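Local coordinates for protein aldehyde dehydrogenase 12 (Zea mays, PDB 6D97) that oxidises L-glutamate gamma-semialdehyde with NAD+, the last step of proline catabolism in plants, at residues V126-A131 against K140-A145; N199-I204 against S225-V230. All blocks are in the same frame, centred on the assembly; numbering follows the deposited sequence.

Overall arrangement
Contact 1 (126-131 with 140-145) joins two consecutive helices at their turn and is only partly buried, whereas contact 2 (199-204 with 225-230) is wholly buried, nearer the centre of the chain and close to the NAD site. Their chemistry follows: a phenol-carboxylate hydrogen bond with a small alanine patch in the first, branched aliphatic side chains and one bridging water in the second. The two contacts adjoin, their centres about 12 Å apart. Lys140 NZ probably donates to Asn199 O (2.8 Å), and Phe130 packs on the backbone of Val230. Helix 124-137 serves both, since its Val137 lies against Val227 and Val230.

Contact 1: V126-A131 against K140-A145; sequences VLDFFA and KSYQQA
Tyr142 reaches across from the first turn of helix 142-157 to place its hydroxyl against the carboxylate of Asp128 on helix 124-137. The bond is very short, 2.5 Å from Tyr142 OH to Asp128 OD1, with the phenol as donor. OD1 lies near the plane of the phenol ring, at its edge, while the carboxylate is turned 49° from that plane, and the two side chains cross at about a right angle. Both reach the meeting point in the same way: CG stands opposite the backbone N in Asp128 (chi1 -178°) and in Tyr142 (chi1 -179°), which brings the end of each side chain over to the other helix. Beside the ring the helices come close through alanines. Ala131 CB touches Tyr142 CE1 obliquely at 3.9 Å and approaches Ala145 CB at 4.1 Å, and the methyl of Ala145 comes within 3.2 Å of Ala131 O, a tight approach. Ser141 caps the start of helix 142-157, its OG accepting from Gln144 N (3.2 Å); the same hydroxyl bonds to the C-terminal Thr547 of a second subunit. Replacing Tyr142 by a phenylalanine would probably keep the ring's contact with Ala131 but leave Asp128 OD1 without its phenol partner. The other oxygen of Asp128 forms a salt bridge with Lys132, one turn further along the same helix. Held between an ammonium group and a hydroxyl donor, the carboxylate is likely to stay ionised, and the two consecutive helices, joined by a short connection, are tied by polar bonding at their outer side and alanine packing at the inner.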
loop_
_atom_site.group_PDB
_atom_site.type_symbol
_atom_site.label_atom_id
_atom_site.label_comp_id
_atom_site.label_asym_id
_atom_site.label_seq_id
_atom_site.Cartn_x
_atom_site.Cartn_y
_atom_site.Cartn_z
ATOM N N VAL A 126 32.679 15.136 11.199
ATOM C CA VAL A 126 32.572 13.739 10.791
ATOM C C VAL A 126 32.276 13.639 9.301
ATOM O O VAL A 126 32.815 12.766 8.608
ATOM C CB VAL A 126 31.509 13.015 11.636
ATOM C CG1 VAL A 126 31.425 11.549 11.236
ATOM C CG2 VAL A 126 31.825 13.159 13.118
ATOM N N LEU A 127 31.413 14.525 8.790
ATOM C CA LEU A 127 31.214 14.644 7.349
ATOM C C LEU A 127 32.544 14.843 6.639
ATOM O O LEU A 127 32.877 14.121 5.692
ATOM C CB LEU A 127 30.279 15.818 7.038
ATOM C CG LEU A 127 28.762 15.755 7.222
ATOM C CD1 LEU A 127 28.178 17.156 7.157
ATOM C CD2 LEU A 127 28.128 14.874 6.162
ATOM N N ASP A 128 33.322 15.823 7.097
ATOM C CA ASP A 128 34.597 16.122 6.461
ATOM C C ASP A 128 35.562 14.947 6.572
ATOM O O ASP A 128 36.283 14.635 5.617
ATOM C CB ASP A 128 35.189 17.382 7.087
ATOM C CG ASP A 128 36.496 17.782 6.455
ATOM O OD1 ASP A 128 36.484 18.203 5.281
ATOM O OD2 ASP A 128 37.535 17.674 7.134
ATOM N N PHE A 129 35.580 14.281 7.728
ATOM C CA PHE A 129 36.432 13.111 7.912
ATOM C C PHE A 129 36.149 12.052 6.854
ATOM O O PHE A 129 37.063 11.566 6.179
ATOM C CB PHE A 129 36.228 12.541 9.318
ATOM C CG PHE A 129 36.844 11.189 9.525
ATOM C CD1 PHE A 129 38.167 11.068 9.909
ATOM C CD2 PHE A 129 36.090 10.037 9.354
ATOM C CE1 PHE A 129 38.738 9.825 10.108
ATOM C CE2 PHE A 129 36.652 8.790 9.548
ATOM C CZ PHE A 129 37.980 8.683 9.928
ATOM N N PHE A 130 34.874 11.692 6.686
ATOM C CA PHE A 130 34.529 10.638 5.738
ATOM C C PHE A 130 34.719 11.097 4.297
ATOM O O PHE A 130 35.150 10.313 3.446
ATOM C CB PHE A 130 33.097 10.164 5.977
ATOM C CG PHE A 130 32.990 9.086 7.017
ATOM C CD1 PHE A 130 33.443 7.803 6.747
ATOM C CD2 PHE A 130 32.450 9.355 8.264
ATOM C CE1 PHE A 130 33.349 6.807 7.695
ATOM C CE2 PHE A 130 32.348 8.361 9.216
ATOM C CZ PHE A 130 32.802 7.087 8.933
ATOM N N ALA A 131 34.406 12.361 4.002
ATOM C CA ALA A 131 34.627 12.875 2.655
ATOM C C ALA A 131 36.103 12.828 2.285
ATOM O O ALA A 131 36.462 12.423 1.174
ATOM C CB ALA A 131 34.090 14.300 2.543
ATOM N N LYS A 140 38.092 11.430 -6.025
ATOM C CA LYS A 140 37.008 12.206 -6.607
ATOM C C LYS A 140 37.034 13.562 -5.918
ATOM O O LYS A 140 37.714 13.746 -4.906
ATOM C CB LYS A 140 35.660 11.505 -6.424
ATOM C CG LYS A 140 35.294 11.279 -4.969
ATOM C CD LYS A 140 33.954 10.579 -4.827
ATOM C CE LYS A 140 34.065 9.087 -5.114
ATOM N NZ LYS A 140 32.781 8.366 -4.873
ATOM N N SER A 141 36.294 14.517 -6.477
ATOM C CA SER A 141 36.287 15.854 -5.902
ATOM C C SER A 141 35.706 15.823 -4.489
ATOM O O SER A 141 34.998 14.891 -4.097
ATOM C CB SER A 141 35.490 16.819 -6.779
ATOM O OG SER A 141 34.095 16.632 -6.614
ATOM N N TYR A 142 36.028 16.862 -3.713
ATOM C CA TYR A 142 35.563 16.925 -2.331
ATOM C C TYR A 142 34.042 16.946 -2.255
ATOM O O TYR A 142 33.452 16.332 -1.360
ATOM C CB TYR A 142 36.144 18.150 -1.628
ATOM C CG TYR A 142 35.724 18.275 -0.178
ATOM C CD1 TYR A 142 36.357 17.539 0.813
ATOM C CD2 TYR A 142 34.692 19.125 0.199
ATOM C CE1 TYR A 142 35.979 17.647 2.138
ATOM C CE2 TYR A 142 34.309 19.240 1.524
ATOM C CZ TYR A 142 34.955 18.501 2.487
ATOM O OH TYR A 142 34.568 18.624 3.801
ATOM N N GLN A 143 33.388 17.647 -3.184
ATOM C CA GLN A 143 31.932 17.726 -3.149
ATOM C C GLN A 143 31.294 16.393 -3.524
ATOM O O GLN A 143 30.253 16.020 -2.968
ATOM C CB GLN A 143 31.446 18.844 -4.070
ATOM C CG GLN A 143 31.712 20.243 -3.526
ATOM C CD GLN A 143 31.116 21.335 -4.393
ATOM O OE1 GLN A 143 31.835 22.183 -4.923
ATOM N NE2 GLN A 143 29.793 21.320 -4.542
ATOM N N GLN A 144 31.898 15.663 -4.466
ATOM C CA GLN A 144 31.396 14.331 -4.797
ATOM C C GLN A 144 31.533 13.384 -3.611
ATOM O O GLN A 144 30.615 12.607 -3.322
ATOM C CB GLN A 144 32.130 13.770 -6.013
ATOM C CG GLN A 144 31.786 14.445 -7.328
ATOM C CD GLN A 144 30.389 14.110 -7.812
ATOM O OE1 GLN A 144 29.886 13.009 -7.584
ATOM N NE2 GLN A 144 29.752 15.064 -8.479
ATOM N N ALA A 145 32.674 13.432 -2.915
ATOM C CA ALA A 145 32.856 12.610 -1.721
ATOM C C ALA A 145 31.904 13.032 -0.610
ATOM O O ALA A 145 31.385 12.185 0.126
ATOM C CB ALA A 145 34.304 12.693 -1.240
#

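Contact 2: N199-I204 against S225-V230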
loop_
_atom_site.group_PDB
_atom_site.type_symbol
_atom_site.label_atom_id
_atom_site.label_comp_id
_atom_site.label_asym_id
_atom_site.label_seq_id
_atom_site.Cartn_x
_atom_site.Cartn_y
_atom_site.Cartn_z
ATOM N N ASN A 199 34.153 2.232 -6.082
ATOM C CA ASN A 199 33.900 3.618 -6.465
ATOM C C ASN A 199 33.052 4.378 -5.449
ATOM O O ASN A 199 33.172 5.603 -5.354
ATOM C CB ASN A 199 33.265 3.673 -7.854
ATOM C CG ASN A 199 31.961 2.917 -7.936
ATOM O OD1 ASN A 199 31.772 1.897 -7.275
ATOM N ND2 ASN A 199 31.047 3.418 -8.758
ATOM N N PHE A 200 32.207 3.694 -4.677
ATOM C CA PHE A 200 31.449 4.327 -3.596
ATOM C C PHE A 200 31.782 3.601 -2.301
ATOM O O PHE A 200 31.061 2.679 -1.886
ATOM C CB PHE A 200 29.948 4.319 -3.883
ATOM C CG PHE A 200 29.539 5.250 -4.994
ATOM C CD1 PHE A 200 29.369 6.606 -4.753
ATOM C CD2 PHE A 200 29.329 4.772 -6.278
ATOM C CE1 PHE A 200 28.999 7.468 -5.769
ATOM C CE2 PHE A 200 28.955 5.629 -7.299
ATOM C CZ PHE A 200 28.792 6.978 -7.044
ATOM N N PRO A 201 32.865 3.990 -1.621
ATOM C CA PRO A 201 33.336 3.213 -0.463
ATOM C C PRO A 201 32.432 3.298 0.757
ATOM O O PRO A 201 32.634 2.524 1.703
ATOM C CB PRO A 201 34.715 3.825 -0.166
ATOM C CG PRO A 201 35.065 4.651 -1.375
ATOM C CD PRO A 201 33.761 5.115 -1.934
ATOM N N LEU A 202 31.459 4.205 0.781
ATOM C CA LEU A 202 30.569 4.357 1.925
ATOM C C LEU A 202 29.111 4.112 1.573
ATOM O O LEU A 202 28.450 3.293 2.222
ATOM C CB LEU A 202 30.724 5.761 2.531
ATOM C CG LEU A 202 29.805 6.063 3.717
ATOM C CD1 LEU A 202 30.229 5.246 4.931
ATOM C CD2 LEU A 202 29.804 7.546 4.039
ATOM N N GLU A 203 28.598 4.792 0.546
ATOM C CA GLU A 203 27.159 4.831 0.299
ATOM C C GLU A 203 26.596 3.445 0.007
ATOM O O GLU A 203 25.598 3.033 0.608
ATOM C CB GLU A 203 26.859 5.783 -0.858
ATOM C CG GLU A 203 25.391 5.900 -1.215
ATOM C CD GLU A 203 25.163 6.841 -2.382
ATOM O OE1 GLU A 203 26.026 7.713 -2.622
ATOM O OE2 GLU A 203 24.128 6.708 -3.065
ATOM N N ILE A 204 27.211 2.717 -0.919
ATOM C CA ILE A 204 26.682 1.417 -1.330
ATOM C C ILE A 204 26.774 0.416 -0.180
ATOM O O ILE A 204 25.744 -0.161 0.199
ATOM C CB ILE A 204 27.390 0.891 -2.590
ATOM C CG1 ILE A 204 27.113 1.803 -3.786
ATOM C CG2 ILE A 204 26.960 -0.535 -2.874
ATOM C CD1 ILE A 204 27.893 1.422 -5.022
ATOM N N SER A 225 39.197 -4.085 -1.334
ATOM C CA SER A 225 40.267 -3.792 -0.387
ATOM C C SER A 225 40.906 -2.439 -0.652
ATOM O O SER A 225 41.507 -1.850 0.252
ATOM C CB SER A 225 41.334 -4.885 -0.432
ATOM O OG SER A 225 40.821 -6.119 0.040
ATOM N N LYS A 226 40.793 -1.933 -1.882
ATOM C CA LYS A 226 41.362 -0.628 -2.189
ATOM C C LYS A 226 40.736 0.476 -1.348
ATOM O O LYS A 226 41.403 1.467 -1.035
ATOM C CB LYS A 226 41.192 -0.315 -3.676
ATOM C CG LYS A 226 42.153 -1.047 -4.595
ATOM C CD LYS A 226 42.028 -0.538 -6.026
ATOM C CE LYS A 226 41.702 -1.668 -6.993
ATOM N NZ LYS A 226 40.356 -2.261 -6.733
ATOM N N VAL A 227 39.466 0.328 -0.966
ATOM C CA VAL A 227 38.733 1.396 -0.298
ATOM C C VAL A 227 38.075 0.951 0.998
ATOM O O VAL A 227 37.374 1.750 1.624
ATOM C CB VAL A 227 37.674 2.012 -1.233
ATOM C CG1 VAL A 227 38.313 2.472 -2.525
ATOM C CG2 VAL A 227 36.574 1.005 -1.502
ATOM N N SER A 228 38.280 -0.294 1.433
ATOM C CA SER A 228 37.542 -0.826 2.574
ATOM C C SER A 228 37.841 -0.089 3.871
ATOM O O SER A 228 37.164 -0.344 4.873
ATOM C CB SER A 228 37.840 -2.315 2.757
ATOM O OG SER A 228 39.221 -2.543 2.987
ATOM N N ILE A 229 38.836 0.803 3.878
ATOM C CA ILE A 229 39.143 1.569 5.082
ATOM C C ILE A 229 37.953 2.422 5.484
ATOM O O ILE A 229 37.726 2.667 6.675
ATOM C CB ILE A 229 40.413 2.423 4.870
ATOM C CG1 ILE A 229 40.933 2.955 6.206
ATOM C CG2 ILE A 229 40.150 3.577 3.905
ATOM C CD1 ILE A 229 42.371 3.458 6.151
ATOM N N VAL A 230 37.153 2.856 4.507
ATOM C CA VAL A 230 36.041 3.757 4.789
ATOM C C VAL A 230 34.979 3.043 5.611
ATOM O O VAL A 230 34.580 3.505 6.686
ATOM C CB VAL A 230 35.455 4.315 3.482
ATOM C CG1 VAL A 230 34.221 5.151 3.776
ATOM C CG2 VAL A 230 36.504 5.129 2.747
HETATM O O HOH W 1 34.755 1.091 2.524
#
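The pyrrolidine ring of Pro201 meets segment 225-230 with its CB-CG side, which two valines approach from different directions. Val227 packs against both ring carbons: its CB and its CG2 each lie 3.6 Å from Pro201 CB, and the two side chains cross at about a right angle. Val230 adds its CG2 methyl, 3.7 Å from the same CB, so this ring carbon touches both valines, which approach from directions about a right angle apart. The branches of Val230 divide the work. With CG1 opposite the backbone N (chi1 175°), CG2 turns to the proline while CG1 lies over the peptide that follows it, 3.8 Å from Leu202 CB. Leu202 also crosses Val230 at about a right angle, using the root of its side chain more than its branched end. No direct hydrogen bond links the segments; a water spans them instead, donating to Pro201 O (2.7 Å) and to Val227 O (2.8 Å). The latter carbonyl also accepts from Val230 N in the turn leading into helix 229-240, so one oxygen serves two donors. Glu148 OE1 of helix 142-157 accepts from both Leu202 N and Glu203 N, at the start of helix 203-214. The two segments follow parallel strands 191-196 and 218-223 and lead into the next helices, a neighbouring pair of strand-to-helix connections in the Rossmann-type beta-alpha-beta fold. They lie at the strand ends that carry Thr196 and Lys222, both NAD+-binding, and the side chain of Val227 is about 8 Å from the bound NAD: the buried packing behind a dinucleotide site.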